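Local coordinates for Bse634I restriction endonuclease (Geobacillus stearothermophilus, PDB 1KNV), which cuts double-stranded DNA at a specific sequence as a type II restriction endonuclease of the PDDEXK clan, probably with the help of a divalent metal ion, at residues N9-Y14 against K61-P66; S42-L47 against N73-W78; D98-K103 against K180-K185; N118-K123 against A221-R226; A247-L252 against D272-L277. All blocks are in the same frame, centred on the assembly; numbering follows the deposited sequence.

Contact 1 (N9-Y14 against K61-P66); sequences NCVEEY and KGLAIP
Lys61 lays the carbon part of its side chain against Val11, the two side chains lying alongside with opposite headings. Its CD sits 3.6 Å from Val11 CG2 and its CE 3.8 Å from the same methyl, so the contact is made by methylenes and not by the charge. The chain runs straight from CB and bends only at its last torsion (chi4 -81°), which turns NZ toward a hydrogen bond with Thr6 O; the carboxylate of Glu13 stays apart, with OE2 6.1 Å from Lys61 NZ. Gly62 follows with a positive phi of 54° and closes a Schellman motif, ending the helix and turning the chain so that Leu63 faces the strand. Leu63 then divides its branches: CD1 reaches Val11 CG2 at 4.3 Å, while CD2 lies 4.0 Å from Glu13 OE2, where the glutamate crosses it at about a right angle. No hydrogen bond joins the segments, and Val11 is the buried member of the group. At the end of the segment Pro66 turns to Ile24 of strand 19-24. Strand 11-16 pairs antiparallel with strand 19-24 through backbone bonds such as that of Glu12 with Arg23, and Val11 also packs on Val54 and Val57 of helix 43-60; residues 61-66 form the loop that leads from that helix to helix 68-93 beside the two-stranded hairpin.

Contact 2 (S42-L47 against N73-W78); sequences SIKENL and NTRGTW
Leu47 presses its CB over one face of the Arg75 guanidinium, 3.3 Å above the plane and offset toward the rim. CB is 3.5 Å from Arg75 NH2, and the CD1 branch adds a looser touch on the same nitrogen. The other branch points to the next helical turn, where Leu47 CD2 meets Trp78 CB at 3.7 Å. Lys44 contributes at the border, its CG 4.2 Å from Arg75 NH2, with the two charges held apart. Arg75 arrives here because its chain bends at chi3 (71°), swinging the flat group across the start of helix 43-60. There NH1 forms salt bridges with Asp48 and Glu51, so acids from the same helix fix the group that Leu47 supports. Trp78 is placed by its NE1 bond to Pro26 O and by Thr74 CG2, which lies over one face of the indole. Ser42 caps the helix, OG accepting from Glu45 N at 3.2 Å, while Ser42 O receives Asn46 N and Asn46 ND2 from opposite faces of its plane. The axes of 43-47 and 73-78 pass 10.8 Å apart at 124°. Were Arg75 an alanine, Asp48 and Glu51 would probably lose their shared cation and a gap would open beside Leu47 CB. The contact thus pairs carbon with charge: Leu47 CB lies over one face near the rim, and the two carboxylates at NH1 probably balance the charge of the guanidinium.

Contact 3 (D98-K103 against K180-K185); sequences DYLIIK and KDIEGK
Ile182 alone carries the loop's side of this contact, meeting both Leu100 and Ile102. It branches at CB: chi1 of 65° sets CG1 between its own backbone N and carbonyl carbon, sending it toward Ile102 and leaving CG2 for Leu100. CG2 lies 3.6 Å from Leu100 CD1, the two side chains passing side by side and pointing opposite ways. CG1 comes within 4.1 Å of Ile102 CD1, the two isoleucines reaching for one another tip to tip; the separation modelled between their CD1 atoms is too short to be trusted. All three residues are buried, and no hydrogen bond crosses between the segments. Behind Ile182 the loop folds into a type II beta turn, closed by Lys185 N to Ile182 O at 2.9 Å, with Gly184 at positive phi in its third position. Ile150 of strand 147-151 touches both Ile102 and Ile182, while Leu100 also packs on Ile156 and Tyr160. The pattern is that of an outer strand of a mixed beta sheet in an alpha/beta fold, here the core expected of the PDDEXK nuclease clan: Ile101 faces helices 68-93 and 281-291, while Leu100 and Ile102 take Ile182 from the loop.

Contact 4 (N118-K123 against A221-R226); sequences NETREK and AHLKMR
Arg226 and Lys123 form the close part, their side chains running antiparallel. Arg226 curls back through bends at chi2 and chi3 (-65° and -72°), which lays its guanidinium beside the backbone of helix 118-131. NH1 donates to Lys123 O at 3.1 Å, coming from above the carbonyl plane in a moderately bent bond (146°). Lys123 CB sits over one face of the same group, 3.5 Å above the plane, and Lys123 CD rests 3.8 Å from Arg226 CB. The ring of His222 meets the guanidinium edge to edge, CE1 and NH1 each lying in the other's plane. Thr120 and Leu223 pack more sparsely, touching crosswise through CG2 and CD1 at 3.9 Å; Thr120 OG1 is hydrogen-bonded to Tyr227 OH and Asp117 OD2. The looser side is at the tip of the partly exposed Lys123. Its NZ donates to a water at 3.1 Å, and that water donates to Arg226 O at 2.9 Å, joining the lysine to the backbone of the other helix; NZ stays 5.1 Å from Arg226 NH2. The lysine also makes a cation-pi contact with Tyr227 and packs on Lys123 of the second subunit. Arg226 O also accepts from Arg226 NE of the second subunit, whose Trp228 meets His222 edge-to-face. This is a helix-helix contact at a subunit interface, one arginine tying the neighbouring helix while its backbone oxygen serves the partner chain.

Contact 5 (A247-L252 against D272-L277); sequences ADDDAL and DDIFSL
Ile274 meets Leu252 from its first side-chain carbon onward. CB lies 3.4 Å from Leu252 CD1, tighter than usual for two carbons, and CG1 follows at 3.6 Å from the same methyl. With CG1 turned opposite the backbone N (chi1 174°), CG2 projects on another side, toward the helix, where it comes 3.2 Å from Asp249 OD1, a carbon-oxygen contact and no hydrogen bond. At the tip, CD1 of Ile274 is 3.8 Å from CD1 of Leu252, so one leucine methyl rests against CB and the branches of Ile274, whose side chain is set across it. Just before it in the chain, Asp273 folds its carboxylate back, OD2 accepting from Ile274 N at 2.7 Å, and its OD2 stays 4.8 Å from Asp249 OD1. A glycine in place of Ile274 is likely to strip Leu252 CD1 of its partners on the strand, leaving it freer to turn over an opened gap. Leu201 touches both Leu252 and Ile274, and Val244 also covers Ile274. Leu252 packs on Val210 of helix 203-227 as well. The contact belongs to a beta-alpha-beta unit: strand 235-240, helix 246-251 and the parallel strand 273-276 at the sheet's edge, whose Phe275 faces helix 281-291.

In the fold
Contacts 3 and 5 involve the outermost strands of one five-stranded sheet, with centres 27 Å apart. The calcium site, not filled in this chain, lies at this sheet, Leu197 on strand 191-198 and Asp146 just before strand 147-151, both seen to bind the ion: the side chain of Ile274 lies about 9 Å from that of Leu197, and that of Ile102 about 10 Å from that of Asp146. Contact 2 joins this core, Ile43 CD1 touching Leu277 O of contact 5 at 3.9 Å. Contact 1, its centre 19 Å from that of contact 2 and interleaved with it along the chain, lies farther out. Contact 4, 49 Å from contact 1 between centres, sits at the opposite end, against the second subunit.

Contact 1 (N9-Y14 against K61-P66)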
# COMPACT_ATOMS: atom_id res chain seq x y z
N ASN B 9 55.89 -11.95 15.29
CA ASN B 9 54.81 -12.12 16.26
C ASN B 9 53.50 -12.39 15.53
O ASN B 9 52.41 -12.31 16.11
CB ASN B 9 54.67 -10.86 17.11
CG ASN B 9 55.77 -10.74 18.14
OD1 ASN B 9 56.13 -9.64 18.55
ND2 ASN B 9 56.31 -11.87 18.56
N CYS B 10 53.60 -12.71 14.24
CA CYS B 10 52.44 -12.98 13.42
C CYS B 10 51.93 -14.40 13.64
O CYS B 10 51.09 -14.89 12.89
CB CYS B 10 52.77 -12.76 11.94
SG CYS B 10 53.97 -13.91 11.30
N VAL B 11 52.48 -15.05 14.66
CA VAL B 11 52.11 -16.41 15.05
C VAL B 11 52.40 -16.51 16.55
O VAL B 11 53.33 -15.88 17.05
CB VAL B 11 52.91 -17.50 14.29
CG1 VAL B 11 52.57 -17.47 12.81
CG2 VAL B 11 54.40 -17.31 14.50
N GLU B 12 51.59 -17.28 17.26
CA GLU B 12 51.76 -17.42 18.70
C GLU B 12 51.49 -18.85 19.15
O GLU B 12 50.64 -19.54 18.59
CB GLU B 12 50.82 -16.45 19.41
CG GLU B 12 50.51 -16.74 20.86
CD GLU B 12 49.62 -15.67 21.47
OE1 GLU B 12 48.70 -15.19 20.78
OE2 GLU B 12 49.84 -15.32 22.65
N GLU B 13 52.25 -19.32 20.14
CA GLU B 13 52.05 -20.67 20.66
C GLU B 13 51.27 -20.55 21.95
O GLU B 13 51.43 -19.61 22.72
CB GLU B 13 53.35 -21.39 21.02
CG GLU B 13 54.64 -20.88 20.42
CD GLU B 13 55.84 -21.62 21.00
OE1 GLU B 13 55.66 -22.33 22.03
OE2 GLU B 13 56.95 -21.49 20.44
N TYR B 14 50.42 -21.53 22.19
CA TYR B 14 49.64 -21.52 23.40
C TYR B 14 49.25 -22.95 23.69
O TYR B 14 49.19 -23.78 22.79
CB TYR B 14 48.41 -20.63 23.23
CG TYR B 14 47.37 -21.16 22.27
CD1 TYR B 14 46.21 -21.77 22.75
CD2 TYR B 14 47.54 -21.06 20.89
CE1 TYR B 14 45.25 -22.27 21.88
CE2 TYR B 14 46.59 -21.56 20.01
CZ TYR B 14 45.44 -22.16 20.51
OH TYR B 14 44.49 -22.66 19.65
N LYS B 61 60.44 -20.81 12.55
CA LYS B 61 60.24 -21.12 13.96
C LYS B 61 60.06 -22.62 14.16
O LYS B 61 59.89 -23.09 15.28
CB LYS B 61 59.01 -20.38 14.49
CG LYS B 61 59.18 -18.87 14.71
CD LYS B 61 57.83 -18.24 15.10
CE LYS B 61 57.97 -16.79 15.55
NZ LYS B 61 58.41 -16.66 16.97
N GLY B 62 60.10 -23.36 13.05
CA GLY B 62 59.93 -24.81 13.09
C GLY B 62 58.66 -25.24 13.80
O GLY B 62 58.65 -26.25 14.52
N LEU B 63 57.59 -24.49 13.59
CA LEU B 63 56.31 -24.76 14.23
C LEU B 63 55.37 -25.57 13.36
O LEU B 63 55.57 -25.68 12.15
CB LEU B 63 55.63 -23.45 14.61
CG LEU B 63 56.43 -22.53 15.53
CD1 LEU B 63 55.68 -21.23 15.73
CD2 LEU B 63 56.68 -23.23 16.86
N ALA B 64 54.34 -26.14 13.99
CA ALA B 64 53.34 -26.92 13.26
C ALA B 64 52.70 -25.93 12.29
O ALA B 64 52.46 -24.78 12.65
CB ALA B 64 52.30 -27.47 14.23
N ILE B 65 52.43 -26.36 11.07
CA ILE B 65 51.84 -25.46 10.08
C ILE B 65 50.32 -25.35 10.17
O ILE B 65 49.60 -26.36 10.20
CB ILE B 65 52.23 -25.91 8.67
CG1 ILE B 65 53.75 -26.00 8.57
CG2 ILE B 65 51.68 -24.94 7.64
CD1 ILE B 65 54.25 -26.66 7.30
N PRO B 66 49.79 -24.10 10.23
CA PRO B 66 48.35 -23.83 10.32
C PRO B 66 47.61 -24.37 9.09
O PRO B 66 48.10 -24.28 7.97
CB PRO B 66 48.30 -22.31 10.40
CG PRO B 66 49.54 -21.98 11.14
CD PRO B 66 50.56 -22.86 10.44

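Contact 2 (S42-L47 against N73-W78)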
# COMPACT_ATOMS: atom_id res chain seq x y z
N SER B 42 47.43 -4.71 -6.08
CA SER B 42 46.59 -5.90 -6.05
C SER B 42 46.25 -6.37 -4.65
O SER B 42 47.13 -6.66 -3.85
CB SER B 42 47.25 -7.06 -6.80
OG SER B 42 46.42 -8.23 -6.79
N ILE B 43 44.94 -6.46 -4.39
CA ILE B 43 44.44 -6.91 -3.10
C ILE B 43 44.88 -8.35 -2.88
O ILE B 43 45.45 -8.69 -1.84
CB ILE B 43 42.90 -6.85 -3.06
CG1 ILE B 43 42.44 -5.40 -3.24
CG2 ILE B 43 42.40 -7.43 -1.75
CD1 ILE B 43 40.93 -5.23 -3.37
N LYS B 44 44.63 -9.20 -3.88
CA LYS B 44 45.00 -10.61 -3.80
C LYS B 44 46.51 -10.74 -3.59
O LYS B 44 46.96 -11.63 -2.86
CB LYS B 44 44.58 -11.34 -5.07
CG LYS B 44 44.95 -12.81 -5.06
CD LYS B 44 44.49 -13.50 -6.34
CE LYS B 44 45.01 -14.94 -6.41
NZ LYS B 44 44.54 -15.65 -7.65
N GLU B 45 47.29 -9.87 -4.22
CA GLU B 45 48.75 -9.91 -4.06
C GLU B 45 49.17 -9.54 -2.64
O GLU B 45 50.05 -10.18 -2.06
CB GLU B 45 49.42 -8.99 -5.09
CG GLU B 45 49.69 -9.63 -6.46
CD GLU B 45 50.24 -8.64 -7.50
OE1 GLU B 45 51.11 -7.81 -7.15
OE2 GLU B 45 49.82 -8.70 -8.68
N ASN B 46 48.55 -8.51 -2.06
CA ASN B 46 48.86 -8.11 -0.69
C ASN B 46 48.49 -9.21 0.29
O ASN B 46 49.17 -9.42 1.29
CB ASN B 46 48.10 -6.83 -0.35
CG ASN B 46 48.81 -5.60 -0.82
OD1 ASN B 46 49.67 -5.06 -0.15
ND2 ASN B 46 48.47 -5.16 -2.03
N LEU B 47 47.42 -9.93 -0.02
CA LEU B 47 46.94 -10.99 0.85
C LEU B 47 47.86 -12.21 0.76
O LEU B 47 48.22 -12.79 1.79
CB LEU B 47 45.52 -11.39 0.47
CG LEU B 47 44.41 -10.37 0.72
CD1 LEU B 47 43.09 -10.83 0.10
CD2 LEU B 47 44.30 -10.18 2.22
N ASN B 73 40.73 -18.05 6.95
CA ASN B 73 40.09 -17.16 7.91
C ASN B 73 40.92 -15.90 8.13
O ASN B 73 40.38 -14.80 8.20
CB ASN B 73 39.90 -17.86 9.25
CG ASN B 73 38.81 -18.92 9.21
OD1 ASN B 73 38.61 -19.63 10.18
ND2 ASN B 73 38.11 -19.01 8.08
N THR B 74 42.23 -16.06 8.24
CA THR B 74 43.10 -14.92 8.45
C THR B 74 43.06 -13.95 7.27
O THR B 74 43.08 -12.75 7.46
CB THR B 74 44.54 -15.36 8.72
OG1 THR B 74 44.59 -16.11 9.94
CG2 THR B 74 45.45 -14.16 8.84
N ARG B 75 42.99 -14.48 6.05
CA ARG B 75 42.92 -13.61 4.87
C ARG B 75 41.65 -12.75 4.93
O ARG B 75 41.64 -11.60 4.46
CB ARG B 75 42.91 -14.44 3.59
CG ARG B 75 44.22 -15.10 3.23
CD ARG B 75 44.03 -16.00 2.02
NE ARG B 75 43.82 -15.27 0.77
CZ ARG B 75 44.80 -14.87 -0.03
NH1 ARG B 75 46.06 -15.11 0.28
NH2 ARG B 75 44.51 -14.26 -1.18
N GLY B 76 40.58 -13.32 5.48
CA GLY B 76 39.33 -12.59 5.61
C GLY B 76 39.51 -11.43 6.56
O GLY B 76 39.09 -10.31 6.27
N THR B 77 40.13 -11.68 7.71
CA THR B 77 40.38 -10.64 8.69
C THR B 77 41.26 -9.55 8.09
O THR B 77 41.08 -8.37 8.38
CB THR B 77 41.07 -11.20 9.91
OG1 THR B 77 40.20 -12.14 10.54
CG2 THR B 77 41.41 -10.08 10.89
N TRP B 78 42.22 -9.96 7.26
CA TRP B 78 43.11 -9.00 6.61
C TRP B 78 42.31 -8.19 5.59
O TRP B 78 42.45 -6.97 5.51
CB TRP B 78 44.27 -9.71 5.90
CG TRP B 78 45.33 -10.24 6.82
CD1 TRP B 78 45.72 -9.71 8.02
CD2 TRP B 78 46.16 -11.38 6.60
NE1 TRP B 78 46.74 -10.45 8.56
CE2 TRP B 78 47.03 -11.48 7.71
CE3 TRP B 78 46.26 -12.33 5.58
CZ2 TRP B 78 47.99 -12.49 7.82
CZ3 TRP B 78 47.20 -13.34 5.68
CH2 TRP B 78 48.05 -13.41 6.80

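Contact 3 (D98-K103 against K180-K185)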
# COMPACT_ATOMS: atom_id res chain seq x y z
N ASP B 98 30.89 15.03 5.56
CA ASP B 98 29.60 14.65 6.14
C ASP B 98 29.34 13.16 6.08
O ASP B 98 28.32 12.70 6.56
CB ASP B 98 28.46 15.36 5.41
CG ASP B 98 28.67 16.84 5.33
OD1 ASP B 98 29.05 17.46 6.35
OD2 ASP B 98 28.45 17.40 4.23
N TYR B 99 30.29 12.42 5.51
CA TYR B 99 30.15 10.98 5.35
C TYR B 99 31.04 10.12 6.25
O TYR B 99 32.13 10.52 6.65
CB TYR B 99 30.45 10.60 3.90
CG TYR B 99 29.39 11.02 2.91
CD1 TYR B 99 28.40 10.13 2.51
CD2 TYR B 99 29.38 12.31 2.39
CE1 TYR B 99 27.42 10.51 1.59
CE2 TYR B 99 28.41 12.70 1.48
CZ TYR B 99 27.43 11.80 1.08
OH TYR B 99 26.48 12.18 0.17
N LEU B 100 30.53 8.94 6.56
CA LEU B 100 31.24 7.95 7.35
C LEU B 100 31.03 6.65 6.60
O LEU B 100 29.90 6.29 6.27
CB LEU B 100 30.66 7.81 8.77
CG LEU B 100 30.96 8.88 9.83
CD1 LEU B 100 30.44 8.43 11.20
CD2 LEU B 100 32.46 9.13 9.89
N ILE B 101 32.13 5.99 6.28
CA ILE B 101 32.10 4.71 5.58
C ILE B 101 32.66 3.75 6.64
O ILE B 101 33.87 3.67 6.85
CB ILE B 101 32.98 4.77 4.33
CG1 ILE B 101 32.50 5.92 3.45
CG2 ILE B 101 32.91 3.46 3.58
CD1 ILE B 101 33.45 6.32 2.39
N ILE B 102 31.76 3.03 7.30
CA ILE B 102 32.13 2.14 8.39
C ILE B 102 32.17 0.65 8.10
O ILE B 102 31.24 0.08 7.52
CB ILE B 102 31.17 2.34 9.57
CG1 ILE B 102 31.15 3.81 9.96
CG2 ILE B 102 31.59 1.45 10.73
CD1 ILE B 102 30.06 4.16 10.95
N LYS B 103 33.24 0.00 8.56
CA LYS B 103 33.40 -1.43 8.38
C LYS B 103 32.64 -2.11 9.52
O LYS B 103 33.00 -1.97 10.68
CB LYS B 103 34.88 -1.80 8.44
CG LYS B 103 35.24 -2.95 7.52
CD LYS B 103 34.51 -4.18 7.93
CE LYS B 103 34.44 -5.20 6.82
NZ LYS B 103 33.60 -6.32 7.30
N LYS B 180 31.07 1.91 16.99
CA LYS B 180 30.82 2.18 18.40
C LYS B 180 30.65 3.68 18.70
O LYS B 180 29.92 4.05 19.61
CB LYS B 180 31.96 1.63 19.26
CG LYS B 180 32.10 0.12 19.27
CD LYS B 180 33.25 -0.24 20.20
CE LYS B 180 33.49 -1.74 20.28
NZ LYS B 180 34.64 -2.02 21.21
N ASP B 181 31.33 4.54 17.94
CA ASP B 181 31.24 5.99 18.13
C ASP B 181 29.86 6.55 17.77
O ASP B 181 29.43 7.57 18.33
CB ASP B 181 32.26 6.72 17.25
CG ASP B 181 33.69 6.46 17.66
OD1 ASP B 181 33.93 5.52 18.44
OD2 ASP B 181 34.58 7.20 17.19
N ILE B 182 29.18 5.91 16.83
CA ILE B 182 27.88 6.39 16.41
C ILE B 182 26.70 5.60 16.92
O ILE B 182 25.58 5.86 16.50
CB ILE B 182 27.79 6.46 14.87
CG1 ILE B 182 27.87 5.05 14.30
CG2 ILE B 182 28.91 7.32 14.30
CD1 ILE B 182 27.63 5.02 12.81
N GLU B 183 26.93 4.65 17.82
CA GLU B 183 25.84 3.85 18.35
C GLU B 183 24.75 4.73 18.96
O GLU B 183 25.02 5.57 19.82
CB GLU B 183 26.36 2.86 19.41
CG GLU B 183 25.26 2.15 20.23
CD GLU B 183 25.79 0.97 21.04
OE1 GLU B 183 26.98 1.00 21.44
OE2 GLU B 183 25.01 0.01 21.29
N GLY B 184 23.52 4.52 18.48
CA GLY B 184 22.36 5.25 18.96
C GLY B 184 22.27 6.69 18.51
O GLY B 184 21.39 7.42 18.95
N LYS B 185 23.15 7.09 17.61
CA LYS B 185 23.18 8.47 17.13
C LYS B 185 22.70 8.73 15.70
O LYS B 185 22.52 9.88 15.31
CB LYS B 185 24.61 9.00 17.19
CG LYS B 185 25.28 9.06 18.56
CD LYS B 185 26.76 9.38 18.37
CE LYS B 185 27.41 9.87 19.65
NZ LYS B 185 27.21 8.91 20.77

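Contact 4 (N118-K123 against A221-R226)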
# COMPACT_ATOMS: atom_id res chain seq x y z
N ASN B 118 17.06 6.28 19.27
CA ASN B 118 15.99 5.64 20.02
C ASN B 118 14.63 5.61 19.31
O ASN B 118 13.95 4.59 19.30
CB ASN B 118 15.86 6.32 21.38
CG ASN B 118 14.75 5.74 22.20
OD1 ASN B 118 14.77 4.55 22.55
ND2 ASN B 118 13.76 6.57 22.52
N GLU B 119 14.23 6.74 18.73
CA GLU B 119 12.95 6.83 18.05
C GLU B 119 12.79 5.76 16.97
O GLU B 119 11.75 5.12 16.87
CB GLU B 119 12.79 8.23 17.45
CG GLU B 119 11.58 8.41 16.55
CD GLU B 119 11.46 9.83 16.02
OE1 GLU B 119 12.50 10.46 15.71
OE2 GLU B 119 10.32 10.33 15.90
N THR B 120 13.83 5.58 16.16
CA THR B 120 13.81 4.59 15.10
C THR B 120 13.81 3.15 15.63
O THR B 120 13.04 2.32 15.15
CB THR B 120 15.02 4.79 14.17
OG1 THR B 120 14.92 6.09 13.55
CG2 THR B 120 15.05 3.70 13.10
N ARG B 121 14.65 2.86 16.62
CA ARG B 121 14.71 1.51 17.20
C ARG B 121 13.38 1.08 17.85
O ARG B 121 12.99 -0.08 17.78
CB ARG B 121 15.86 1.43 18.22
CG ARG B 121 17.23 1.66 17.58
CD ARG B 121 18.33 0.98 18.38
NE ARG B 121 18.19 -0.47 18.37
CZ ARG B 121 18.76 -1.29 19.26
NH1 ARG B 121 19.50 -0.79 20.24
NH2 ARG B 121 18.57 -2.60 19.17
N GLU B 122 12.68 2.03 18.47
CA GLU B 122 11.39 1.73 19.08
C GLU B 122 10.38 1.31 18.00
O GLU B 122 9.58 0.40 18.20
CB GLU B 122 10.88 2.96 19.84
CG GLU B 122 11.06 2.89 21.35
CD GLU B 122 11.05 4.27 22.01
OE1 GLU B 122 10.27 5.16 21.57
OE2 GLU B 122 11.82 4.46 22.99
N LYS B 123 10.43 1.97 16.84
CA LYS B 123 9.51 1.62 15.76
C LYS B 123 9.78 0.21 15.26
O LYS B 123 8.86 -0.55 14.95
CB LYS B 123 9.62 2.61 14.60
CG LYS B 123 9.26 4.06 14.97
CD LYS B 123 8.98 4.87 13.73
CE LYS B 123 8.90 6.34 14.05
NZ LYS B 123 7.95 6.58 15.15
N ALA B 221 12.04 0.43 3.70
CA ALA B 221 10.77 0.79 3.07
C ALA B 221 9.71 0.88 4.18
O ALA B 221 8.80 1.71 4.12
CB ALA B 221 10.39 -0.26 2.05
N HIS B 222 9.81 -0.00 5.17
CA HIS B 222 8.88 0.01 6.29
C HIS B 222 9.08 1.32 7.05
O HIS B 222 8.11 1.99 7.41
CB HIS B 222 9.13 -1.18 7.23
CG HIS B 222 8.29 -1.15 8.47
ND1 HIS B 222 8.69 -0.51 9.62
CD2 HIS B 222 7.05 -1.64 8.72
CE1 HIS B 222 7.73 -0.60 10.53
NE2 HIS B 222 6.73 -1.29 10.00
N LEU B 223 10.33 1.69 7.29
CA LEU B 223 10.60 2.94 7.98
C LEU B 223 10.08 4.15 7.21
O LEU B 223 9.62 5.12 7.81
CB LEU B 223 12.09 3.09 8.26
CG LEU B 223 12.59 2.14 9.34
CD1 LEU B 223 14.08 2.37 9.55
CD2 LEU B 223 11.80 2.39 10.64
N LYS B 224 10.14 4.12 5.87
CA LYS B 224 9.63 5.24 5.07
C LYS B 224 8.14 5.45 5.30
O LYS B 224 7.68 6.58 5.29
CB LYS B 224 9.87 5.01 3.58
CG LYS B 224 11.32 5.03 3.18
CD LYS B 224 11.49 4.71 1.70
CE LYS B 224 10.84 5.76 0.83
NZ LYS B 224 10.97 5.42 -0.61
N MET B 225 7.38 4.36 5.48
CA MET B 225 5.94 4.46 5.72
C MET B 225 5.65 4.95 7.14
O MET B 225 4.71 5.72 7.36
CB MET B 225 5.24 3.12 5.44
CG MET B 225 5.04 2.84 3.95
SD MET B 225 3.79 1.58 3.55
CE MET B 225 4.08 1.34 1.79
N ARG B 226 6.44 4.48 8.11
CA ARG B 226 6.29 4.93 9.49
C ARG B 226 6.53 6.43 9.65
O ARG B 226 5.75 7.12 10.31
CB ARG B 226 7.23 4.16 10.40
CG ARG B 226 6.97 2.66 10.43
CD ARG B 226 5.61 2.30 11.03
NE ARG B 226 5.54 2.51 12.48
CZ ARG B 226 6.06 1.69 13.40
NH1 ARG B 226 6.71 0.59 13.06
NH2 ARG B 226 5.91 1.98 14.68
O HOH W 1 5.53 6.73 13.16

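Contact 5 (A247-L252 against D272-L277)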
# COMPACT_ATOMS: atom_id res chain seq x y z
N ALA B 247 26.54 -13.49 -16.48
CA ALA B 247 25.56 -14.40 -15.91
C ALA B 247 25.20 -13.95 -14.50
O ALA B 247 24.03 -13.87 -14.15
CB ALA B 247 26.09 -15.82 -15.89
N ASP B 248 26.22 -13.66 -13.70
CA ASP B 248 25.98 -13.20 -12.34
C ASP B 248 25.39 -11.81 -12.33
O ASP B 248 24.51 -11.51 -11.54
CB ASP B 248 27.28 -13.22 -11.53
CG ASP B 248 27.75 -14.62 -11.23
OD1 ASP B 248 26.89 -15.49 -10.97
OD2 ASP B 248 28.98 -14.84 -11.24
N ASP B 249 25.87 -10.95 -13.21
CA ASP B 249 25.33 -9.60 -13.26
C ASP B 249 23.85 -9.67 -13.61
O ASP B 249 23.03 -8.95 -13.04
CB ASP B 249 26.06 -8.78 -14.30
CG ASP B 249 25.76 -7.31 -14.17
OD1 ASP B 249 26.39 -6.65 -13.31
OD2 ASP B 249 24.88 -6.83 -14.92
N ASP B 250 23.50 -10.52 -14.57
CA ASP B 250 22.11 -10.70 -14.97
C ASP B 250 21.27 -11.09 -13.77
O ASP B 250 20.22 -10.50 -13.50
CB ASP B 250 21.99 -11.79 -16.04
CG ASP B 250 22.40 -11.32 -17.43
OD1 ASP B 250 22.50 -12.20 -18.33
OD2 ASP B 250 22.62 -10.10 -17.63
N ALA B 251 21.74 -12.12 -13.06
CA ALA B 251 21.05 -12.64 -11.89
C ALA B 251 20.91 -11.60 -10.79
O ALA B 251 19.92 -11.62 -10.07
CB ALA B 251 21.79 -13.85 -11.36
N LEU B 252 21.88 -10.70 -10.68
CA LEU B 252 21.85 -9.68 -9.64
C LEU B 252 20.97 -8.49 -10.07
O LEU B 252 21.11 -7.38 -9.55
CB LEU B 252 23.26 -9.21 -9.32
CG LEU B 252 24.16 -10.20 -8.59
CD1 LEU B 252 25.54 -9.60 -8.39
CD2 LEU B 252 23.51 -10.53 -7.27
N ASP B 272 21.32 -3.05 -5.84
CA ASP B 272 21.43 -1.96 -6.80
C ASP B 272 22.57 -2.08 -7.81
O ASP B 272 22.44 -1.64 -8.95
CB ASP B 272 21.50 -0.65 -6.05
CG ASP B 272 20.20 -0.33 -5.38
OD1 ASP B 272 19.26 0.04 -6.11
OD2 ASP B 272 20.09 -0.48 -4.14
N ASP B 273 23.69 -2.65 -7.40
CA ASP B 273 24.78 -2.83 -8.33
C ASP B 273 25.80 -3.77 -7.71
O ASP B 273 25.81 -3.98 -6.49
CB ASP B 273 25.42 -1.49 -8.69
CG ASP B 273 26.13 -1.52 -10.05
OD1 ASP B 273 26.51 -0.44 -10.53
OD2 ASP B 273 26.31 -2.61 -10.63
N ILE B 274 26.64 -4.33 -8.56
CA ILE B 274 27.65 -5.27 -8.13
C ILE B 274 29.00 -4.76 -8.59
O ILE B 274 29.15 -4.29 -9.72
CB ILE B 274 27.35 -6.68 -8.70
CG1 ILE B 274 28.50 -7.64 -8.37
CG2 ILE B 274 27.09 -6.59 -10.20
CD1 ILE B 274 28.61 -7.94 -6.90
N PHE B 275 29.98 -4.82 -7.70
CA PHE B 275 31.32 -4.33 -7.99
C PHE B 275 32.33 -5.47 -7.97
O PHE B 275 32.09 -6.52 -7.37
CB PHE B 275 31.72 -3.27 -6.96
CG PHE B 275 30.84 -2.05 -6.99
CD1 PHE B 275 31.03 -1.06 -7.95
CD2 PHE B 275 29.81 -1.89 -6.06
CE1 PHE B 275 30.20 0.07 -7.99
CE2 PHE B 275 28.98 -0.78 -6.09
CZ PHE B 275 29.18 0.21 -7.05
N SER B 276 33.45 -5.24 -8.63
CA SER B 276 34.53 -6.22 -8.68
C SER B 276 35.74 -5.52 -8.08
O SER B 276 36.19 -4.49 -8.59
CB SER B 276 34.81 -6.61 -10.13
OG SER B 276 35.80 -7.63 -10.19
N LEU B 277 36.25 -6.05 -6.98
CA LEU B 277 37.39 -5.42 -6.33
C LEU B 277 38.67 -6.21 -6.56
O LEU B 277 38.87 -7.27 -5.97
CB LEU B 277 37.11 -5.28 -4.83
CG LEU B 277 35.86 -4.49 -4.46
CD1 LEU B 277 35.61 -4.61 -2.97
CD2 LEU B 277 36.04 -3.03 -4.85